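Local coordinates for protein GTPase HflX (Sulfolobus solfataricus P2, PDB 2QTF) that binds and hydrolyses GTP and associates with the 50S ribosomal subunit, with a possible role in protein synthesis or ribosome biogenesis, at residues K52-L66 against E77-L89. Residues are numbered along the deposited sequence; the frame is centred on the assembly and turned at random.
Sequences KNDEEISTLIIFEQL and ELKGKEVLDKILL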
# COMPACT_ATOMS: atom_id res chain seq x y z
N LYS A 52 15.82 -21.43 3.86
CA LYS A 52 17.01 -21.06 4.65
C LYS A 52 18.26 -21.05 3.77
O LYS A 52 19.09 -20.13 3.87
CB LYS A 52 17.24 -22.09 5.79
CG LYS A 52 18.55 -21.93 6.57
CD LYS A 52 18.91 -23.29 7.30
CE LYS A 52 17.97 -23.64 8.46
NZ LYS A 52 18.43 -24.89 9.31
N ASN A 53 18.40 -22.04 2.89
CA ASN A 53 19.68 -22.25 2.16
C ASN A 53 19.71 -21.68 0.76
O ASN A 53 20.65 -21.89 0.02
CB ASN A 53 20.02 -23.79 2.09
CG ASN A 53 20.45 -24.34 3.44
OD1 ASN A 53 21.11 -23.64 4.16
ND2 ASN A 53 19.93 -25.51 3.84
N ASP A 54 18.64 -21.03 0.34
CA ASP A 54 18.53 -20.58 -1.00
C ASP A 54 18.95 -19.09 -1.09
O ASP A 54 18.25 -18.17 -0.66
CB ASP A 54 17.11 -20.81 -1.53
CG ASP A 54 16.99 -20.43 -3.03
OD1 ASP A 54 17.88 -19.74 -3.61
OD2 ASP A 54 16.01 -20.83 -3.61
N GLU A 55 20.13 -18.87 -1.67
CA GLU A 55 20.73 -17.54 -1.68
C GLU A 55 19.94 -16.56 -2.53
O GLU A 55 20.14 -15.36 -2.38
CB GLU A 55 22.17 -17.57 -2.29
CG GLU A 55 23.30 -18.00 -1.39
CD GLU A 55 24.63 -18.28 -2.27
OE1 GLU A 55 24.60 -18.15 -3.57
OE2 GLU A 55 25.69 -18.63 -1.65
N GLU A 56 19.10 -17.03 -3.44
CA GLU A 56 18.26 -16.17 -4.19
C GLU A 56 16.91 -15.77 -3.49
O GLU A 56 16.03 -15.19 -4.12
CB GLU A 56 17.92 -16.89 -5.47
CG GLU A 56 19.19 -17.16 -6.39
CD GLU A 56 18.82 -17.90 -7.66
OE1 GLU A 56 17.77 -18.67 -7.63
OE2 GLU A 56 19.58 -17.76 -8.69
N ILE A 57 16.72 -16.15 -2.23
CA ILE A 57 15.45 -15.78 -1.49
C ILE A 57 15.91 -15.04 -0.27
O ILE A 57 16.61 -15.62 0.55
CB ILE A 57 14.61 -17.02 -0.99
CG1 ILE A 57 14.18 -17.86 -2.18
CG2 ILE A 57 13.21 -16.51 -0.28
CD1 ILE A 57 13.59 -19.25 -1.78
N SER A 58 15.60 -13.74 -0.19
CA SER A 58 16.03 -12.98 0.95
C SER A 58 15.03 -13.04 2.07
O SER A 58 15.41 -12.85 3.21
CB SER A 58 16.34 -11.53 0.59
OG SER A 58 15.18 -10.87 0.13
N THR A 59 13.78 -13.37 1.78
CA THR A 59 12.73 -13.16 2.78
C THR A 59 11.59 -14.16 2.65
O THR A 59 11.12 -14.45 1.55
CB THR A 59 12.12 -11.68 2.66
OG1 THR A 59 13.20 -10.73 2.77
CG2 THR A 59 10.95 -11.39 3.67
N LEU A 60 11.12 -14.64 3.80
CA LEU A 60 9.91 -15.49 3.83
C LEU A 60 8.69 -14.63 4.20
O LEU A 60 8.75 -13.92 5.15
CB LEU A 60 10.08 -16.57 4.89
CG LEU A 60 8.90 -17.47 5.19
CD1 LEU A 60 8.36 -18.12 3.91
CD2 LEU A 60 9.32 -18.53 6.31
N ILE A 61 7.63 -14.67 3.39
CA ILE A 61 6.45 -13.92 3.73
C ILE A 61 5.26 -14.86 3.84
O ILE A 61 4.99 -15.61 2.90
CB ILE A 61 6.16 -12.77 2.67
CG1 ILE A 61 7.39 -11.82 2.61
CG2 ILE A 61 4.87 -11.96 3.06
CD1 ILE A 61 7.31 -10.81 1.44
N ILE A 62 4.58 -14.83 4.98
CA ILE A 62 3.42 -15.69 5.21
C ILE A 62 2.19 -14.79 5.33
O ILE A 62 2.11 -13.94 6.19
CB ILE A 62 3.66 -16.60 6.41
CG1 ILE A 62 4.86 -17.60 6.10
CG2 ILE A 62 2.36 -17.35 6.72
CD1 ILE A 62 5.44 -18.19 7.37
N PHE A 63 1.26 -14.93 4.40
CA PHE A 63 0.12 -14.07 4.46
C PHE A 63 -0.93 -14.58 5.43
O PHE A 63 -1.98 -14.98 4.99
CB PHE A 63 -0.44 -13.81 3.04
CG PHE A 63 -1.24 -12.53 2.94
CD1 PHE A 63 -0.62 -11.27 3.01
CD2 PHE A 63 -2.64 -12.58 2.84
CE1 PHE A 63 -1.41 -10.09 2.92
CE2 PHE A 63 -3.43 -11.43 2.72
CZ PHE A 63 -2.83 -10.18 2.76
N GLU A 64 -0.65 -14.51 6.73
CA GLU A 64 -1.53 -14.95 7.81
C GLU A 64 -0.99 -14.23 9.02
O GLU A 64 0.13 -13.70 8.96
CB GLU A 64 -1.33 -16.46 8.09
CG GLU A 64 -2.57 -17.34 7.93
CD GLU A 64 -3.82 -16.86 8.69
OE1 GLU A 64 -4.92 -17.33 8.32
OE2 GLU A 64 -3.72 -16.02 9.64
N GLN A 65 -1.65 -14.30 10.15
CA GLN A 65 -1.04 -13.84 11.33
C GLN A 65 -0.38 -15.00 12.06
O GLN A 65 -1.10 -15.95 12.47
CB GLN A 65 -2.09 -13.09 12.19
CG GLN A 65 -1.53 -12.48 13.45
CD GLN A 65 -2.58 -11.67 14.24
OE1 GLN A 65 -3.58 -11.20 13.67
NE2 GLN A 65 -2.36 -11.52 15.58
N LEU A 66 0.94 -14.93 12.29
CA LEU A 66 1.73 -16.04 12.96
C LEU A 66 1.63 -15.89 14.44
O LEU A 66 1.64 -14.78 14.96
CB LEU A 66 3.26 -16.07 12.59
CG LEU A 66 3.61 -16.45 11.18
CD1 LEU A 66 5.12 -16.35 10.87
CD2 LEU A 66 2.98 -17.87 10.80
N GLU A 77 15.62 -20.75 12.53
CA GLU A 77 16.04 -21.53 11.41
C GLU A 77 16.61 -20.67 10.31
O GLU A 77 17.53 -21.09 9.62
CB GLU A 77 14.83 -22.23 10.82
CG GLU A 77 14.24 -23.25 11.71
CD GLU A 77 15.32 -24.22 12.27
OE1 GLU A 77 16.09 -24.83 11.45
OE2 GLU A 77 15.42 -24.26 13.53
N LEU A 78 16.05 -19.45 10.13
CA LEU A 78 16.34 -18.63 8.95
C LEU A 78 17.65 -17.98 9.14
O LEU A 78 18.19 -17.45 8.17
CB LEU A 78 15.25 -17.59 8.67
CG LEU A 78 14.02 -18.25 8.03
CD1 LEU A 78 12.98 -17.19 7.64
CD2 LEU A 78 14.38 -19.10 6.84
N LYS A 79 18.15 -18.00 10.38
CA LYS A 79 19.52 -17.53 10.71
C LYS A 79 19.83 -16.20 10.03
O LYS A 79 20.56 -16.18 9.06
CB LYS A 79 20.56 -18.52 10.20
CG LYS A 79 20.78 -19.70 11.14
CD LYS A 79 22.30 -19.87 11.49
CE LYS A 79 23.15 -20.06 10.21
NZ LYS A 79 24.51 -19.38 10.24
N GLY A 80 19.18 -15.12 10.42
CA GLY A 80 19.45 -13.94 9.65
C GLY A 80 18.32 -13.47 8.74
O GLY A 80 17.81 -12.35 9.00
N LYS A 81 17.91 -14.31 7.75
CA LYS A 81 16.85 -13.97 6.80
C LYS A 81 15.51 -13.66 7.53
O LYS A 81 15.07 -14.34 8.50
CB LYS A 81 16.53 -15.13 5.77
CG LYS A 81 17.63 -15.51 4.79
CD LYS A 81 17.13 -16.51 3.74
CE LYS A 81 18.29 -16.93 2.99
NZ LYS A 81 17.96 -17.74 1.77
N GLU A 82 14.78 -12.75 6.93
CA GLU A 82 13.65 -12.09 7.55
C GLU A 82 12.43 -12.94 7.31
O GLU A 82 12.27 -13.53 6.21
CB GLU A 82 13.49 -10.75 6.82
CG GLU A 82 12.28 -9.80 7.32
CD GLU A 82 12.70 -8.27 7.59
OE1 GLU A 82 12.19 -7.52 8.56
OE2 GLU A 82 13.60 -7.85 6.83
N VAL A 83 11.54 -13.01 8.29
CA VAL A 83 10.18 -13.53 8.01
C VAL A 83 9.17 -12.39 8.33
O VAL A 83 9.31 -11.71 9.38
CB VAL A 83 9.86 -14.89 8.79
CG1 VAL A 83 10.06 -14.75 10.35
CG2 VAL A 83 8.41 -15.24 8.64
N LEU A 84 8.20 -12.18 7.44
CA LEU A 84 7.15 -11.18 7.67
C LEU A 84 5.90 -12.01 7.68
O LEU A 84 5.68 -12.75 6.74
CB LEU A 84 7.06 -10.23 6.47
CG LEU A 84 8.36 -9.38 6.27
CD1 LEU A 84 8.21 -8.49 4.92
CD2 LEU A 84 8.63 -8.54 7.55
N ASP A 85 5.02 -11.79 8.67
CA ASP A 85 3.65 -12.29 8.52
C ASP A 85 2.78 -11.12 7.97
O ASP A 85 3.30 -10.07 7.51
CB ASP A 85 3.12 -12.91 9.84
CG ASP A 85 2.75 -11.87 10.91
OD1 ASP A 85 3.16 -10.68 10.75
OD2 ASP A 85 2.10 -12.27 11.91
N LYS A 86 1.46 -11.27 8.03
CA LYS A 86 0.63 -10.27 7.34
C LYS A 86 0.70 -8.89 8.02
O LYS A 86 0.72 -7.87 7.32
CB LYS A 86 -0.87 -10.66 7.41
CG LYS A 86 -1.75 -9.58 6.74
CD LYS A 86 -3.22 -10.15 6.73
CE LYS A 86 -4.19 -9.07 6.27
NZ LYS A 86 -5.66 -9.25 6.82
N ILE A 87 0.80 -8.90 9.33
CA ILE A 87 0.97 -7.66 10.12
C ILE A 87 2.30 -6.98 9.81
O ILE A 87 2.31 -5.83 9.54
CB ILE A 87 0.73 -7.88 11.63
CG1 ILE A 87 -0.76 -8.28 11.79
CG2 ILE A 87 1.19 -6.70 12.48
CD1 ILE A 87 -1.35 -7.97 12.99
N LEU A 88 3.39 -7.70 9.93
CA LEU A 88 4.71 -7.11 9.68
C LEU A 88 4.84 -6.69 8.20
O LEU A 88 5.50 -5.68 7.90
CB LEU A 88 5.80 -8.12 10.09
CG LEU A 88 5.98 -8.37 11.62
CD1 LEU A 88 7.23 -9.29 11.82
CD2 LEU A 88 6.07 -7.06 12.38
N LEU A 89 4.22 -7.41 7.27
CA LEU A 89 4.26 -7.01 5.87
C LEU A 89 3.58 -5.65 5.68
O LEU A 89 4.06 -4.76 4.95
CB LEU A 89 3.61 -8.10 4.94
CG LEU A 89 3.35 -7.69 3.44
CD1 LEU A 89 4.66 -7.56 2.73
CD2 LEU A 89 2.39 -8.63 2.59
O HOH W 1 19.67 -18.26 5.99
O HOH W 2 20.85 -18.42 1.80
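Lys81, extended beyond CG, stretches alongside the chain of 52-66, and its ammonium joins the end of helix 45-52 to the end of the turn from Asp54 to Ile57. Lys81 NZ donates to Ile57 O in the carbonyl plane at 2.8 Å, to Ile51 O, and more weakly to Lys52 O. Beyond it the strands run parallel, 15° apart, with Leu60 N, Leu84 N and Ile62 N bonding in turn to Glu82 O, Leu60 O and Leu84 O. Leu60 and Val83 lie side by side on the face that packs on helix 68-78, where the Leu78 side chain crosses that of Leu60 at about a right angle, CD1 4.0 Å from Leu60 CB; on the opposite face Ile61 and Leu84 lie side by side, CG1 against CD1. Past the strand, the Lys86 chain passes over one face of Phe63, CD 4.2 Å from the centroid, while Leu89 CD2 meets the ring edge. The chi1 of Asp85, 75°, lets OD1 cap helix 86-97 through Leu88 N while OD2 takes Leu66 N (2.9 Å) on its anti lone pair and also bonds Tyr114 OH. Strand 59-62, helix 68-78 and strand 82-84 thus form a beta-alpha-beta unit of the N-terminal parallel sheet.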